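Local atomic coordinates of pks18 (PDB entry 1TED), a protein that probably extends medium- and long-chain aliphatic acyl-CoA substrates with malonyl-CoA to make tri- and tetraketide alpha-pyrones, as a homodimeric type III polyketide synthase. Residues S50-R55 against R71-S76; A176-A181 against S351-L356; S251-L256 against A290-E295. All coordinates share one frame; numbering follows the deposited sequence.

Interaction 1 of 3, residues S50-R55 against R71-S76; sequences SDAADR and RVYQKS
A53 and Y73 mark where the backbones of 50-55 and 71-76 come closest, with their CA atoms 6.2 Å apart. At that separation one alanine fits directly against the tyrosine ring, which stands with one face to it. The A53 CA lies over the centre of the Y73 ring and almost on its normal, 4.0 Å from the centroid, as a CH-pi contact. Its methyl is displaced toward the root of the ring, with A53 CB 3.7 Å from Y73 CG and also against Y73 CB. One residue earlier, A52 CB approaches the ring obliquely at Y73 CE1, 4.4 Å away. At the other end of Y73 the backbone carbonyl is engaged: S76 OG donates to Y73 O at 2.8 Å, tilted from the carbonyl plane. The same hydroxyl is bonded to I78 N just downstream and to Q49 NE2, and the latter ties the chain to the start of helix 49-57. Y73 also touches the bound myristic acid, so the alanine-backed ring is part of the ligand's surroundings. Helix 49-57 adds Q49 and V56 around Y73, while helix 215-223 meets 71-76 with V218 and V219 on V72, S222 on Y73 and L223 on S76.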
loop_
_atom_site.group_PDB
_atom_site.type_symbol
_atom_site.label_atom_id
_atom_site.label_comp_id
_atom_site.label_asym_id
_atom_site.label_seq_id
_atom_site.Cartn_x
_atom_site.Cartn_y
_atom_site.Cartn_z
ATOM N N SER A 50 -27.243 18.353 11.625
ATOM C CA SER A 50 -28.610 18.817 11.403
ATOM C C SER A 50 -28.630 19.736 10.182
ATOM O O SER A 50 -29.461 19.566 9.291
ATOM C CB SER A 50 -29.132 19.570 12.630
ATOM O OG SER A 50 -29.160 18.723 13.766
ATOM N N ASP A 51 -27.714 20.704 10.138
ATOM C CA ASP A 51 -27.639 21.612 8.994
ATOM C C ASP A 51 -27.338 20.794 7.729
ATOM O O ASP A 51 -27.954 21.006 6.684
ATOM C CB ASP A 51 -26.544 22.674 9.194
ATOM C CG ASP A 51 -26.759 23.519 10.444
ATOM O OD1 ASP A 51 -27.906 23.930 10.707
ATOM O OD2 ASP A 51 -25.774 23.789 11.161
ATOM N N ALA A 52 -26.403 19.854 7.832
ATOM C CA ALA A 52 -26.052 19.010 6.694
ATOM C C ALA A 52 -27.299 18.338 6.129
ATOM O O ALA A 52 -27.523 18.355 4.917
ATOM C CB ALA A 52 -25.034 17.947 7.111
ATOM N N ALA A 53 -28.106 17.740 7.005
ATOM C CA ALA A 53 -29.329 17.066 6.571
ATOM C C ALA A 53 -30.239 18.018 5.786
ATOM O O ALA A 53 -30.726 17.679 4.697
ATOM C CB ALA A 53 -30.071 16.498 7.775
ATOM N N ASP A 54 -30.467 19.211 6.327
ATOM C CA ASP A 54 -31.321 20.180 5.646
ATOM C C ASP A 54 -30.745 20.601 4.295
ATOM O O ASP A 54 -31.462 20.649 3.296
ATOM C CB ASP A 54 -31.542 21.422 6.518
ATOM C CG ASP A 54 -32.303 21.111 7.795
ATOM O OD1 ASP A 54 -33.292 20.341 7.733
ATOM O OD2 ASP A 54 -31.916 21.647 8.857
ATOM N N ARG A 55 -29.451 20.893 4.257
ATOM C CA ARG A 55 -28.819 21.324 3.018
ATOM C C ARG A 55 -28.744 20.229 1.959
ATOM O O ARG A 55 -28.764 20.515 0.762
ATOM C CB ARG A 55 -27.436 21.904 3.326
ATOM C CG ARG A 55 -27.534 23.018 4.353
ATOM C CD ARG A 55 -26.259 23.811 4.564
ATOM N NE ARG A 55 -26.439 24.724 5.695
ATOM C CZ ARG A 55 -25.555 25.635 6.086
ATOM N NH1 ARG A 55 -24.408 25.773 5.435
ATOM N NH2 ARG A 55 -25.817 26.404 7.138
ATOM N N ARG A 71 -34.443 10.757 7.458
ATOM C CA ARG A 71 -34.341 9.476 8.161
ATOM C C ARG A 71 -32.885 9.033 8.225
ATOM O O ARG A 71 -32.328 8.805 9.301
ATOM C CB ARG A 71 -35.137 8.390 7.431
ATOM C CG ARG A 71 -36.575 8.737 7.128
ATOM C CD ARG A 71 -37.206 7.661 6.257
ATOM N NE ARG A 71 -38.195 8.226 5.344
ATOM C CZ ARG A 71 -38.521 7.693 4.171
ATOM N NH1 ARG A 71 -37.939 6.569 3.768
ATOM N NH2 ARG A 71 -39.410 8.297 3.391
ATOM N N VAL A 72 -32.282 8.912 7.047
ATOM C CA VAL A 72 -30.897 8.491 6.917
ATOM C C VAL A 72 -29.935 9.543 7.463
ATOM O O VAL A 72 -28.802 9.653 7.005
ATOM C CB VAL A 72 -30.558 8.195 5.428
ATOM C CG1 VAL A 72 -30.692 9.461 4.606
ATOM C CG2 VAL A 72 -29.155 7.617 5.301
ATOM N N TYR A 73 -30.386 10.324 8.434
ATOM C CA TYR A 73 -29.540 11.355 9.032
ATOM C C TYR A 73 -29.786 11.416 10.528
ATOM O O TYR A 73 -28.851 11.605 11.306
ATOM C CB TYR A 73 -29.801 12.729 8.391
ATOM C CG TYR A 73 -28.780 13.108 7.332
ATOM C CD1 TYR A 73 -27.525 13.600 7.687
ATOM C CD2 TYR A 73 -29.050 12.913 5.976
ATOM C CE1 TYR A 73 -26.562 13.879 6.717
ATOM C CE2 TYR A 73 -28.096 13.187 5.001
ATOM C CZ TYR A 73 -26.856 13.666 5.378
ATOM O OH TYR A 73 -25.904 13.896 4.413
ATOM N N GLN A 74 -31.042 11.254 10.933
ATOM C CA GLN A 74 -31.344 11.271 12.351
ATOM C C GLN A 74 -30.954 9.919 12.934
ATOM O O GLN A 74 -30.846 9.765 14.150
ATOM C CB GLN A 74 -32.829 11.565 12.603
ATOM C CG GLN A 74 -33.805 10.697 11.831
ATOM C CD GLN A 74 -35.253 11.043 12.143
ATOM O OE1 GLN A 74 -35.658 12.209 12.069
ATOM N NE2 GLN A 74 -36.044 10.030 12.488
ATOM N N LYS A 75 -30.723 8.946 12.058
ATOM C CA LYS A 75 -30.329 7.613 12.501
ATOM C C LYS A 75 -28.810 7.407 12.421
ATOM O O LYS A 75 -28.314 6.311 12.660
ATOM C CB LYS A 75 -31.056 6.547 11.669
ATOM N N SER A 76 -28.072 8.466 12.103
ATOM C CA SER A 76 -26.617 8.372 11.986
ATOM C C SER A 76 -25.890 8.379 13.327
ATOM O O SER A 76 -24.819 7.802 13.458
ATOM C CB SER A 76 -26.089 9.528 11.143
ATOM O OG SER A 76 -26.199 10.754 11.849
#

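Interaction 2 of 3, residues A176-A181 against S351-L356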
loop_
_atom_site.group_PDB
_atom_site.type_symbol
_atom_site.label_atom_id
_atom_site.label_comp_id
_atom_site.label_asym_id
_atom_site.label_seq_id
_atom_site.Cartn_x
_atom_site.Cartn_y
_atom_site.Cartn_z
ATOM N N ALA A 176 -9.835 -0.333 8.339
ATOM C CA ALA A 176 -8.918 -1.063 9.218
ATOM C C ALA A 176 -7.436 -0.880 8.878
ATOM O O ALA A 176 -6.582 -1.559 9.446
ATOM C CB ALA A 176 -9.274 -2.560 9.212
ATOM N N ALA A 177 -7.133 0.053 7.981
ATOM C CA ALA A 177 -5.752 0.279 7.539
ATOM C C ALA A 177 -4.747 0.712 8.618
ATOM O O ALA A 177 -3.543 0.496 8.473
ATOM C CB ALA A 177 -5.743 1.272 6.379
ATOM N N ALA A 178 -5.223 1.323 9.696
ATOM C CA ALA A 178 -4.307 1.735 10.745
ATOM C C ALA A 178 -3.644 0.497 11.322
ATOM O O ALA A 178 -2.485 0.552 11.723
ATOM C CB ALA A 178 -5.039 2.496 11.836
ATOM N N MET A 179 -4.374 -0.617 11.357
ATOM C CA MET A 179 -3.831 -1.874 11.879
ATOM C C MET A 179 -2.783 -2.511 10.957
ATOM O O MET A 179 -1.763 -3.015 11.438
ATOM C CB MET A 179 -4.952 -2.886 12.143
ATOM C CG MET A 179 -5.888 -2.509 13.294
ATOM S SD MET A 179 -5.048 -2.360 14.885
ATOM C CE MET A 179 -4.688 -0.617 14.943
ATOM N N ASN A 180 -3.032 -2.497 9.645
ATOM C CA ASN A 180 -2.089 -3.067 8.675
ATOM C C ASN A 180 -0.820 -2.218 8.706
ATOM O O ASN A 180 0.299 -2.738 8.670
ATOM C CB ASN A 180 -2.668 -3.039 7.250
ATOM C CG ASN A 180 -3.955 -3.847 7.113
ATOM O OD1 ASN A 180 -3.933 -5.076 7.010
ATOM N ND2 ASN A 180 -5.086 -3.152 7.117
ATOM N N ALA A 181 -1.016 -0.902 8.776
ATOM C CA ALA A 181 0.087 0.045 8.815
ATOM C C ALA A 181 0.899 -0.156 10.102
ATOM O O ALA A 181 2.126 -0.297 10.065
ATOM C CB ALA A 181 -0.456 1.478 8.733
ATOM N N SER A 351 -10.137 6.853 12.461
ATOM C CA SER A 351 -11.002 6.731 13.632
ATOM C C SER A 351 -10.510 5.881 14.792
ATOM O O SER A 351 -10.637 6.266 15.953
ATOM C CB SER A 351 -12.385 6.266 13.195
ATOM O OG SER A 351 -12.955 7.220 12.316
ATOM N N LEU A 352 -9.945 4.727 14.490
ATOM C CA LEU A 352 -9.455 3.872 15.549
ATOM C C LEU A 352 -8.430 4.629 16.399
ATOM O O LEU A 352 -8.412 4.502 17.618
ATOM C CB LEU A 352 -8.840 2.610 14.931
ATOM C CG LEU A 352 -8.845 1.328 15.762
ATOM C CD1 LEU A 352 -10.212 1.119 16.387
ATOM C CD2 LEU A 352 -8.472 0.146 14.865
ATOM N N ILE A 353 -7.594 5.446 15.767
ATOM C CA ILE A 353 -6.580 6.177 16.528
ATOM C C ILE A 353 -7.152 7.335 17.357
ATOM O O ILE A 353 -6.613 7.668 18.408
ATOM C CB ILE A 353 -5.433 6.650 15.599
ATOM C CG1 ILE A 353 -4.732 5.423 15.005
ATOM C CG2 ILE A 353 -4.420 7.465 16.378
ATOM C CD1 ILE A 353 -3.767 5.735 13.895
ATOM N N PHE A 354 -8.252 7.931 16.898
ATOM C CA PHE A 354 -8.903 8.998 17.661
ATOM C C PHE A 354 -9.442 8.337 18.920
ATOM O O PHE A 354 -9.414 8.909 20.007
ATOM C CB PHE A 354 -10.076 9.596 16.890
ATOM C CG PHE A 354 -9.729 10.814 16.091
ATOM C CD1 PHE A 354 -8.712 10.780 15.147
ATOM C CD2 PHE A 354 -10.474 11.980 16.232
ATOM C CE1 PHE A 354 -8.442 11.893 14.343
ATOM C CE2 PHE A 354 -10.215 13.101 15.435
ATOM C CZ PHE A 354 -9.194 13.053 14.483
ATOM N N VAL A 355 -9.933 7.114 18.754
ATOM C CA VAL A 355 -10.484 6.345 19.856
ATOM C C VAL A 355 -9.447 6.041 20.923
ATOM O O VAL A 355 -9.704 6.200 22.116
ATOM C CB VAL A 355 -11.086 5.030 19.337
ATOM C CG1 VAL A 355 -11.398 4.094 20.498
ATOM C CG2 VAL A 355 -12.349 5.338 18.558
ATOM N N LEU A 356 -8.275 5.603 20.481
ATOM C CA LEU A 356 -7.174 5.260 21.366
ATOM C C LEU A 356 -6.715 6.481 22.165
ATOM O O LEU A 356 -6.451 6.373 23.362
ATOM C CB LEU A 356 -6.031 4.658 20.527
ATOM C CG LEU A 356 -4.816 3.932 21.127
ATOM C CD1 LEU A 356 -3.859 4.948 21.675
ATOM C CD2 LEU A 356 -5.235 2.952 22.214
#
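M179 folds back on itself, bent at chi2 (-61°) and again at chi3 (94°), and that brings its terminal methyl round to L352. The leucine answers with CG roughly anti to the backbone N (chi1 -152°), which carries the branch end toward the methionine. They sit on two buried helices of the thiolase fold, M179 on 177-191 from the N-terminal half and L352 on 349-361 from the C-terminal half, in the helical layer between the sheets, near the centre of the chain. A178 and L352 are the nearest pair along the backbones, at 7.4 Å between CA atoms, so the space between the helices is spanned by side chains. The M179 and L352 chains cross at about a right angle, and every touch is apolar. C175, the probable nucleophile, lies just before helix 177-191. Outside the pair, I353 reaches L38 of strand 32-41, and M179 leans on E384 of strand 382-390. I353 meets A178 with the end of its extended branch, CD1 lying 4.0 Å from A178 CB. L352 CD2 fits into the bend of M179, 4.0 Å from M179 CG and 3.9 Å from M179 CE.

Interaction 3 of 3, residues S251-L256 against A290-E295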
loop_
_atom_site.group_PDB
_atom_site.type_symbol
_atom_site.label_atom_id
_atom_site.label_comp_id
_atom_site.label_asym_id
_atom_site.label_seq_id
_atom_site.Cartn_x
_atom_site.Cartn_y
_atom_site.Cartn_z
ATOM N N SER A 251 -0.251 -7.809 20.876
ATOM C CA SER A 251 -0.521 -8.811 19.852
ATOM C C SER A 251 -1.476 -8.285 18.786
ATOM O O SER A 251 -2.409 -7.545 19.096
ATOM C CB SER A 251 -1.115 -10.064 20.515
ATOM O OG SER A 251 -1.240 -11.139 19.600
ATOM N N SER A 252 -1.244 -8.653 17.529
ATOM C CA SER A 252 -2.120 -8.203 16.451
ATOM C C SER A 252 -2.753 -9.415 15.766
ATOM O O SER A 252 -2.242 -10.528 15.870
ATOM C CB SER A 252 -1.344 -7.339 15.451
ATOM O OG SER A 252 -0.345 -8.081 14.784
ATOM N N PHE A 253 -3.868 -9.207 15.077
ATOM C CA PHE A 253 -4.571 -10.313 14.422
ATOM C C PHE A 253 -5.367 -9.865 13.199
ATOM O O PHE A 253 -5.785 -8.713 13.102
ATOM C CB PHE A 253 -5.517 -10.986 15.428
ATOM C CG PHE A 253 -6.585 -10.061 15.979
ATOM C CD1 PHE A 253 -7.783 -9.864 15.291
ATOM C CD2 PHE A 253 -6.373 -9.357 17.166
ATOM C CE1 PHE A 253 -8.751 -8.980 15.775
ATOM C CE2 PHE A 253 -7.335 -8.468 17.658
ATOM C CZ PHE A 253 -8.526 -8.280 16.963
ATOM N N SER A 254 -5.562 -10.792 12.274
ATOM C CA SER A 254 -6.309 -10.541 11.050
ATOM C C SER A 254 -7.184 -11.766 10.816
ATOM O O SER A 254 -6.796 -12.884 11.143
ATOM C CB SER A 254 -5.371 -10.389 9.848
ATOM O OG SER A 254 -4.243 -9.579 10.143
ATOM N N GLN A 255 -8.367 -11.555 10.257
ATOM C CA GLN A 255 -9.262 -12.660 9.966
ATOM C C GLN A 255 -10.156 -12.350 8.783
ATOM O O GLN A 255 -11.008 -11.462 8.854
ATOM C CB GLN A 255 -10.138 -12.984 11.172
ATOM C CG GLN A 255 -9.636 -14.138 12.015
ATOM C CD GLN A 255 -9.779 -15.477 11.323
ATOM O OE1 GLN A 255 -10.828 -15.794 10.774
ATOM N NE2 GLN A 255 -8.726 -16.273 11.361
ATOM N N LEU A 256 -9.947 -13.073 7.691
ATOM C CA LEU A 256 -10.772 -12.902 6.510
ATOM C C LEU A 256 -12.013 -13.699 6.893
ATOM O O LEU A 256 -11.889 -14.846 7.334
ATOM C CB LEU A 256 -10.101 -13.549 5.294
ATOM C CG LEU A 256 -10.220 -12.920 3.900
ATOM C CD1 LEU A 256 -9.949 -14.011 2.850
ATOM C CD2 LEU A 256 -11.594 -12.310 3.679
ATOM N N ALA A 290 -16.912 -11.859 17.818
ATOM C CA ALA A 290 -16.719 -12.783 18.937
ATOM C C ALA A 290 -15.709 -13.926 18.730
ATOM O O ALA A 290 -14.780 -14.077 19.509
ATOM C CB ALA A 290 -18.062 -13.355 19.369
ATOM N N PRO A 291 -15.877 -14.746 17.682
ATOM C CA PRO A 291 -14.915 -15.838 17.495
ATOM C C PRO A 291 -13.445 -15.426 17.331
ATOM O O PRO A 291 -12.557 -16.051 17.917
ATOM C CB PRO A 291 -15.477 -16.595 16.289
ATOM C CG PRO A 291 -16.255 -15.559 15.554
ATOM C CD PRO A 291 -16.916 -14.770 16.640
ATOM N N VAL A 292 -13.183 -14.372 16.561
ATOM C CA VAL A 292 -11.807 -13.916 16.375
ATOM C C VAL A 292 -11.236 -13.312 17.665
ATOM O O VAL A 292 -10.122 -13.646 18.080
ATOM C CB VAL A 292 -11.705 -12.851 15.275
ATOM C CG1 VAL A 292 -10.264 -12.688 14.863
ATOM C CG2 VAL A 292 -12.560 -13.242 14.098
ATOM N N VAL A 293 -12.001 -12.421 18.297
ATOM C CA VAL A 293 -11.549 -11.787 19.530
ATOM C C VAL A 293 -11.323 -12.811 20.634
ATOM O O VAL A 293 -10.366 -12.710 21.400
ATOM C CB VAL A 293 -12.558 -10.726 20.013
ATOM C CG1 VAL A 293 -12.248 -10.312 21.442
ATOM C CG2 VAL A 293 -12.503 -9.517 19.088
ATOM N N THR A 294 -12.204 -13.800 20.710
ATOM C CA THR A 294 -12.094 -14.842 21.725
ATOM C C THR A 294 -10.870 -15.732 21.511
ATOM O O THR A 294 -10.171 -16.090 22.463
ATOM C CB THR A 294 -13.348 -15.738 21.740
ATOM O OG1 THR A 294 -14.486 -14.958 22.123
ATOM C CG2 THR A 294 -13.166 -16.899 22.729
ATOM N N GLU A 295 -10.615 -16.094 20.260
ATOM C CA GLU A 295 -9.475 -16.945 19.956
ATOM C C GLU A 295 -8.159 -16.230 20.251
ATOM O O GLU A 295 -7.249 -16.822 20.839
ATOM C CB GLU A 295 -9.518 -17.391 18.492
ATOM C CG GLU A 295 -8.732 -18.661 18.240
ATOM C CD GLU A 295 -9.345 -19.877 18.928
ATOM O OE1 GLU A 295 -9.730 -19.777 20.112
ATOM O OE2 GLU A 295 -9.437 -20.948 18.288
#
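Q255 and V292 join strand 247-256 to helix 281-299, a sheet-on-helix packing in the C-terminal half of the thiolase fold, where the helix lies on the outer side of the large mixed sheet. Their CA atoms, 7.0 Å apart, are the closest across the two segments. Followed outward, the glutamine first presents CB, which lies against both methyls of the valine, with V292 CG1 at 3.7 Å. The next atom, Q255 CG, is pressed in harder, only 3.3 Å from V292 CG1, and it also touches V292 CG2. The chain then bends at chi2 (-71°), and the amide turns off past the valine, so the aliphatic stem of Q255 does the packing. Both methyls of V292 rest on that stem, CG1 the nearer.

CG1 of the valine has a second neighbour in F253, two residues back on the same face of the strand. V292 CG1 comes to the ring obliquely, 3.8 Å from F253 CD1. F375 of strand 370-378 touches both F253 and V293, continuing the apolar layer along the helix.

Between F253 and Q255, S254 has its CB turned away from the helix, and its OG bonds to E384 OE2 on the neighbouring strand 382-390. At the far end of the strand, S164 of the second subunit packs on Q255, and L256 of this chain makes backbone hydrogen bonds to that subunit. Within the helix, A290 O accepts two bonds from one residue, from T294 N and from T294 OG1. The T294 OG1 hydroxyl comes in at 2.8 Å from A290 O, 41° out of the carbonyl plane.

How the interactions relate
Interactions 2 and 3 are neighbours that do not touch, their centres 16 Å apart and their nearest atoms about 5 Å apart. E384 on strand 382-390 serves both, touching M179 of interaction 2 and bonded to S254 of interaction 3, so that strand meets the buried helix pair as well as strand 247-256. Interaction 1 is remote, its centre 26 Å from that of interaction 2 and 35 Å from that of interaction 3. It lies by the ligand instead: the Y73 side chain is about 4 Å from myristic acid and about 5 Å from that of H221, which probably binds substrate. The L352 side chain of interaction 2 comes within about 8 Å of the C175 side chain.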